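VP5 (Halorubrum pleomorphic virus 2, PDB 6QGI) is the envelope protein of a pleomorphic haloarchaeal virus and probably drives fusion of the viral membrane with that of the host cell. Local coordinates at residues V69-A81 against V94-L106. Residues are numbered along the deposited sequence; the frame is centred on the assembly and turned at random.
Sequences VKHTAYTDAKIAA and VLDAATTEVNSYL
Helices 69-81 and 94-106 run antiparallel, at 152° between their directions and 7.5 Å between axes at closest approach, with the backbones nearest at Ala77 and Ala98 (CA to CA 4.1 Å). Small side chains permit this: the methyl of Ala98 rests on Ala77 O (CB to O 3.4 Å) and beside Ala81 CB, while Ala77 CB meets Val102 CG2 at 3.5 Å. Ala80 CB fits between Ala97 O and Glu101 CG, and Val94 CG1 lies against Ala81 O (3.3 Å) and Ala81 CB. Toward the other end the helices spread enough to admit Tyr105, a knob in the hole formed by Val69, Thr72, Ala73 and Asp76. Chi1 of 163° swings the Tyr105 ring across to helix 69-81; its CE2 edge meets Val69 O in plane at 3.3 Å, its CD2 touches Ala73 CB, and Thr72 crosses its phenol end at about a right angle. The hydroxyl is hydrogen-bonded to Ala19 O. Leu106 CD2 packs on Val69 CG1, 3.6 Å away. Along one flank, chi1 of -71° sets Glu101 CG against Asp76 O and Ala80 CB, and a bend at chi2 places the carboxylate. One water donates to Asp76 O and Glu101 OE1, linking the helices. Asp76 OD2 lies 4.8 Å from Glu101 OE1; its salt bridge to Arg271 NH1 probably offsets the like charge. Helices 66-86 and 91-133 thus form an antiparallel helical hairpin, whose short spacing and alanine contacts resemble the close packing of an Alacoil.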
loop_
_atom_site.group_PDB
_atom_site.type_symbol
_atom_site.label_atom_id
_atom_site.label_comp_id
_atom_site.label_asym_id
_atom_site.label_seq_id
_atom_site.Cartn_x
_atom_site.Cartn_y
_atom_site.Cartn_z
ATOM N N VAL A 69 -0.119 -0.989 -14.816
ATOM C CA VAL A 69 -0.507 0.334 -15.312
ATOM C C VAL A 69 -0.305 0.317 -16.829
ATOM O O VAL A 69 -1.202 0.720 -17.570
ATOM C CB VAL A 69 0.264 1.491 -14.609
ATOM C CG1 VAL A 69 -0.072 2.843 -15.227
ATOM C CG2 VAL A 69 -0.016 1.515 -13.111
ATOM N N LYS A 70 0.847 -0.238 -17.275
ATOM C CA LYS A 70 1.227 -0.416 -18.677
ATOM C C LYS A 70 0.172 -1.269 -19.407
ATOM O O LYS A 70 -0.236 -0.910 -20.508
ATOM C CB LYS A 70 2.625 -1.054 -18.769
ATOM C CG LYS A 70 3.185 -1.105 -20.180
ATOM C CD LYS A 70 4.448 -1.926 -20.274
ATOM C CE LYS A 70 4.201 -3.247 -20.957
ATOM N NZ LYS A 70 5.467 -3.985 -21.184
ATOM N N HIS A 71 -0.286 -2.361 -18.768
ATOM C CA HIS A 71 -1.301 -3.291 -19.272
ATOM C C HIS A 71 -2.659 -2.596 -19.395
ATOM O O HIS A 71 -3.339 -2.759 -20.411
ATOM C CB HIS A 71 -1.405 -4.517 -18.334
ATOM C CG HIS A 71 -2.396 -5.557 -18.767
ATOM N ND1 HIS A 71 -2.107 -6.451 -19.782
ATOM C CD2 HIS A 71 -3.628 -5.834 -18.281
ATOM C CE1 HIS A 71 -3.172 -7.231 -19.891
ATOM N NE2 HIS A 71 -4.116 -6.894 -19.013
ATOM N N THR A 72 -3.045 -1.823 -18.357
ATOM C CA THR A 72 -4.313 -1.095 -18.295
ATOM C C THR A 72 -4.333 -0.013 -19.382
ATOM O O THR A 72 -5.322 0.078 -20.112
ATOM C CB THR A 72 -4.540 -0.549 -16.881
ATOM O OG1 THR A 72 -4.511 -1.651 -15.978
ATOM C CG2 THR A 72 -5.867 0.181 -16.729
ATOM N N ALA A 73 -3.226 0.760 -19.516
ATOM C CA ALA A 73 -3.067 1.811 -20.525
ATOM C C ALA A 73 -3.304 1.251 -21.918
ATOM O O ALA A 73 -4.107 1.814 -22.663
ATOM C CB ALA A 73 -1.679 2.431 -20.433
ATOM N N TYR A 74 -2.678 0.097 -22.228
ATOM C CA TYR A 74 -2.811 -0.592 -23.508
ATOM C C TYR A 74 -4.251 -1.048 -23.791
ATOM O O TYR A 74 -4.704 -0.875 -24.914
ATOM C CB TYR A 74 -1.874 -1.796 -23.570
ATOM C CG TYR A 74 -0.541 -1.539 -24.237
ATOM C CD1 TYR A 74 -0.473 -1.139 -25.571
ATOM C CD2 TYR A 74 0.654 -1.788 -23.570
ATOM C CE1 TYR A 74 0.753 -0.935 -26.202
ATOM C CE2 TYR A 74 1.885 -1.595 -24.194
ATOM C CZ TYR A 74 1.929 -1.164 -25.508
ATOM O OH TYR A 74 3.136 -0.968 -26.129
ATOM N N THR A 75 -4.969 -1.600 -22.786
ATOM C CA THR A 75 -6.360 -2.052 -22.930
ATOM C C THR A 75 -7.247 -0.890 -23.436
ATOM O O THR A 75 -7.930 -1.062 -24.441
ATOM C CB THR A 75 -6.878 -2.660 -21.607
ATOM O OG1 THR A 75 -6.082 -3.795 -21.264
ATOM C CG2 THR A 75 -8.335 -3.087 -21.683
ATOM N N ASP A 76 -7.181 0.291 -22.782
ATOM C CA ASP A 76 -7.960 1.487 -23.130
ATOM C C ASP A 76 -7.542 2.088 -24.464
ATOM O O ASP A 76 -8.394 2.575 -25.205
ATOM C CB ASP A 76 -7.826 2.560 -22.037
ATOM C CG ASP A 76 -8.533 2.266 -20.725
ATOM O OD1 ASP A 76 -9.353 1.317 -20.686
ATOM O OD2 ASP A 76 -8.279 2.991 -19.741
ATOM N N ALA A 77 -6.229 2.086 -24.747
ATOM C CA ALA A 77 -5.644 2.615 -25.976
ATOM C C ALA A 77 -6.041 1.766 -27.178
ATOM O O ALA A 77 -6.461 2.325 -28.193
ATOM C CB ALA A 77 -4.133 2.671 -25.851
ATOM N N LYS A 78 -5.933 0.421 -27.056
ATOM C CA LYS A 78 -6.289 -0.521 -28.119
ATOM C C LYS A 78 -7.791 -0.485 -28.410
ATOM O O LYS A 78 -8.151 -0.443 -29.585
ATOM C CB LYS A 78 -5.830 -1.948 -27.798
ATOM C CG LYS A 78 -4.326 -2.134 -27.975
ATOM C CD LYS A 78 -3.850 -3.536 -27.645
ATOM C CE LYS A 78 -2.346 -3.572 -27.619
ATOM N NZ LYS A 78 -1.855 -4.927 -27.306
ATOM N N ILE A 79 -8.658 -0.439 -27.357
ATOM C CA ILE A 79 -10.122 -0.386 -27.509
ATOM C C ILE A 79 -10.513 0.860 -28.325
ATOM O O ILE A 79 -11.218 0.719 -29.328
ATOM C CB ILE A 79 -10.873 -0.475 -26.148
ATOM C CG1 ILE A 79 -10.815 -1.918 -25.612
ATOM C CG2 ILE A 79 -12.343 -0.011 -26.265
ATOM C CD1 ILE A 79 -11.055 -2.061 -24.161
ATOM N N ALA A 80 -10.002 2.049 -27.935
ATOM C CA ALA A 80 -10.254 3.321 -28.624
ATOM C C ALA A 80 -9.733 3.296 -30.063
ATOM O O ALA A 80 -10.379 3.855 -30.950
ATOM C CB ALA A 80 -9.612 4.463 -27.863
ATOM N N ALA A 81 -8.583 2.632 -30.294
ATOM C CA ALA A 81 -7.994 2.478 -31.622
ATOM C C ALA A 81 -8.865 1.561 -32.484
ATOM O O ALA A 81 -9.008 1.827 -33.675
ATOM C CB ALA A 81 -6.578 1.921 -31.513
ATOM N N VAL A 94 -6.851 7.090 -35.673
ATOM C CA VAL A 94 -6.830 5.831 -34.914
ATOM C C VAL A 94 -5.767 5.935 -33.805
ATOM O O VAL A 94 -6.047 5.608 -32.647
ATOM C CB VAL A 94 -6.587 4.602 -35.845
ATOM C CG1 VAL A 94 -6.356 3.324 -35.045
ATOM C CG2 VAL A 94 -7.739 4.411 -36.832
ATOM N N LEU A 95 -4.563 6.417 -34.164
ATOM C CA LEU A 95 -3.452 6.603 -33.235
ATOM C C LEU A 95 -3.747 7.733 -32.237
ATOM O O LEU A 95 -3.463 7.558 -31.054
ATOM C CB LEU A 95 -2.151 6.874 -34.009
ATOM C CG LEU A 95 -0.847 7.086 -33.224
ATOM C CD1 LEU A 95 -0.635 6.012 -32.151
ATOM C CD2 LEU A 95 0.317 7.039 -34.158
ATOM N N ASP A 96 -4.332 8.864 -32.696
ATOM C CA ASP A 96 -4.676 10.001 -31.835
ATOM C C ASP A 96 -5.659 9.589 -30.741
ATOM O O ASP A 96 -5.481 9.991 -29.591
ATOM C CB ASP A 96 -5.248 11.174 -32.652
ATOM C CG ASP A 96 -4.221 11.931 -33.484
ATOM O OD1 ASP A 96 -3.090 12.153 -32.984
ATOM O OD2 ASP A 96 -4.554 12.322 -34.629
ATOM N N ALA A 97 -6.667 8.760 -31.095
ATOM C CA ALA A 97 -7.680 8.243 -30.175
ATOM C C ALA A 97 -7.048 7.312 -29.153
ATOM O O ALA A 97 -7.429 7.334 -27.983
ATOM C CB ALA A 97 -8.759 7.509 -30.945
ATOM N N ALA A 98 -6.070 6.510 -29.598
ATOM C CA ALA A 98 -5.332 5.584 -28.749
ATOM C C ALA A 98 -4.445 6.343 -27.759
ATOM O O ALA A 98 -4.517 6.057 -26.567
ATOM C CB ALA A 98 -4.494 4.648 -29.603
ATOM N N THR A 99 -3.650 7.333 -28.242
ATOM C CA THR A 99 -2.728 8.137 -27.422
ATOM C C THR A 99 -3.463 8.976 -26.372
ATOM O O THR A 99 -2.965 9.102 -25.252
ATOM C CB THR A 99 -1.839 9.045 -28.285
ATOM O OG1 THR A 99 -2.658 9.884 -29.095
ATOM C CG2 THR A 99 -0.853 8.267 -29.141
ATOM N N THR A 100 -4.643 9.530 -26.727
ATOM C CA THR A 100 -5.485 10.338 -25.840
ATOM C C THR A 100 -5.906 9.494 -24.642
ATOM O O THR A 100 -5.905 10.004 -23.525
ATOM C CB THR A 100 -6.681 10.916 -26.616
ATOM O OG1 THR A 100 -6.169 11.764 -27.640
ATOM C CG2 THR A 100 -7.634 11.721 -25.740
ATOM N N GLU A 101 -6.211 8.202 -24.866
ATOM C CA GLU A 101 -6.589 7.273 -23.804
ATOM C C GLU A 101 -5.392 6.961 -22.912
ATOM O O GLU A 101 -5.570 6.841 -21.701
ATOM C CB GLU A 101 -7.196 5.989 -24.377
ATOM C CG GLU A 101 -8.585 6.195 -24.961
ATOM C CD GLU A 101 -9.657 6.656 -23.993
ATOM O OE1 GLU A 101 -10.089 5.841 -23.146
ATOM O OE2 GLU A 101 -10.066 7.836 -24.086
ATOM N N VAL A 102 -4.175 6.869 -23.499
ATOM C CA VAL A 102 -2.913 6.633 -22.779
ATOM C C VAL A 102 -2.657 7.834 -21.869
ATOM O O VAL A 102 -2.457 7.667 -20.669
ATOM C CB VAL A 102 -1.708 6.387 -23.747
ATOM C CG1 VAL A 102 -0.379 6.283 -23.000
ATOM C CG2 VAL A 102 -1.928 5.159 -24.608
ATOM N N ASN A 103 -2.713 9.041 -22.455
ATOM C CA ASN A 103 -2.463 10.308 -21.789
ATOM C C ASN A 103 -3.515 10.632 -20.729
ATOM O O ASN A 103 -3.146 11.127 -19.667
ATOM C CB ASN A 103 -2.361 11.435 -22.814
ATOM C CG ASN A 103 -1.205 11.270 -23.781
ATOM O OD1 ASN A 103 -0.175 10.660 -23.479
ATOM N ND2 ASN A 103 -1.354 11.806 -24.979
ATOM N N SER A 104 -4.800 10.332 -20.997
ATOM C CA SER A 104 -5.913 10.581 -20.077
ATOM C C SER A 104 -5.807 9.704 -18.829
ATOM O O SER A 104 -5.973 10.199 -17.711
ATOM C CB SER A 104 -7.249 10.337 -20.774
ATOM O OG SER A 104 -8.333 10.811 -19.996
ATOM N N TYR A 105 -5.520 8.408 -19.027
ATOM C CA TYR A 105 -5.382 7.438 -17.953
ATOM C C TYR A 105 -4.089 7.687 -17.148
ATOM O O TYR A 105 -4.139 7.665 -15.914
ATOM C CB TYR A 105 -5.445 5.997 -18.503
ATOM C CG TYR A 105 -4.910 4.942 -17.556
ATOM C CD1 TYR A 105 -5.485 4.747 -16.302
ATOM C CD2 TYR A 105 -3.832 4.143 -17.910
ATOM C CE1 TYR A 105 -4.986 3.792 -15.422
ATOM C CE2 TYR A 105 -3.333 3.176 -17.043
ATOM C CZ TYR A 105 -3.908 3.009 -15.797
ATOM O OH TYR A 105 -3.413 2.044 -14.957
ATOM N N LEU A 106 -2.955 7.935 -17.831
ATOM C CA LEU A 106 -1.676 8.169 -17.153
ATOM C C LEU A 106 -1.652 9.524 -16.438
ATOM O O LEU A 106 -0.914 9.644 -15.464
ATOM C CB LEU A 106 -0.458 7.984 -18.081
ATOM C CG LEU A 106 -0.274 6.522 -18.546
ATOM C CD1 LEU A 106 0.712 6.398 -19.612
ATOM C CD2 LEU A 106 0.152 5.621 -17.431
HETATM O O HOH W 1 -11.249 2.888 -24.016
HETATM O O HOH W 2 -8.485 5.825 -20.469
#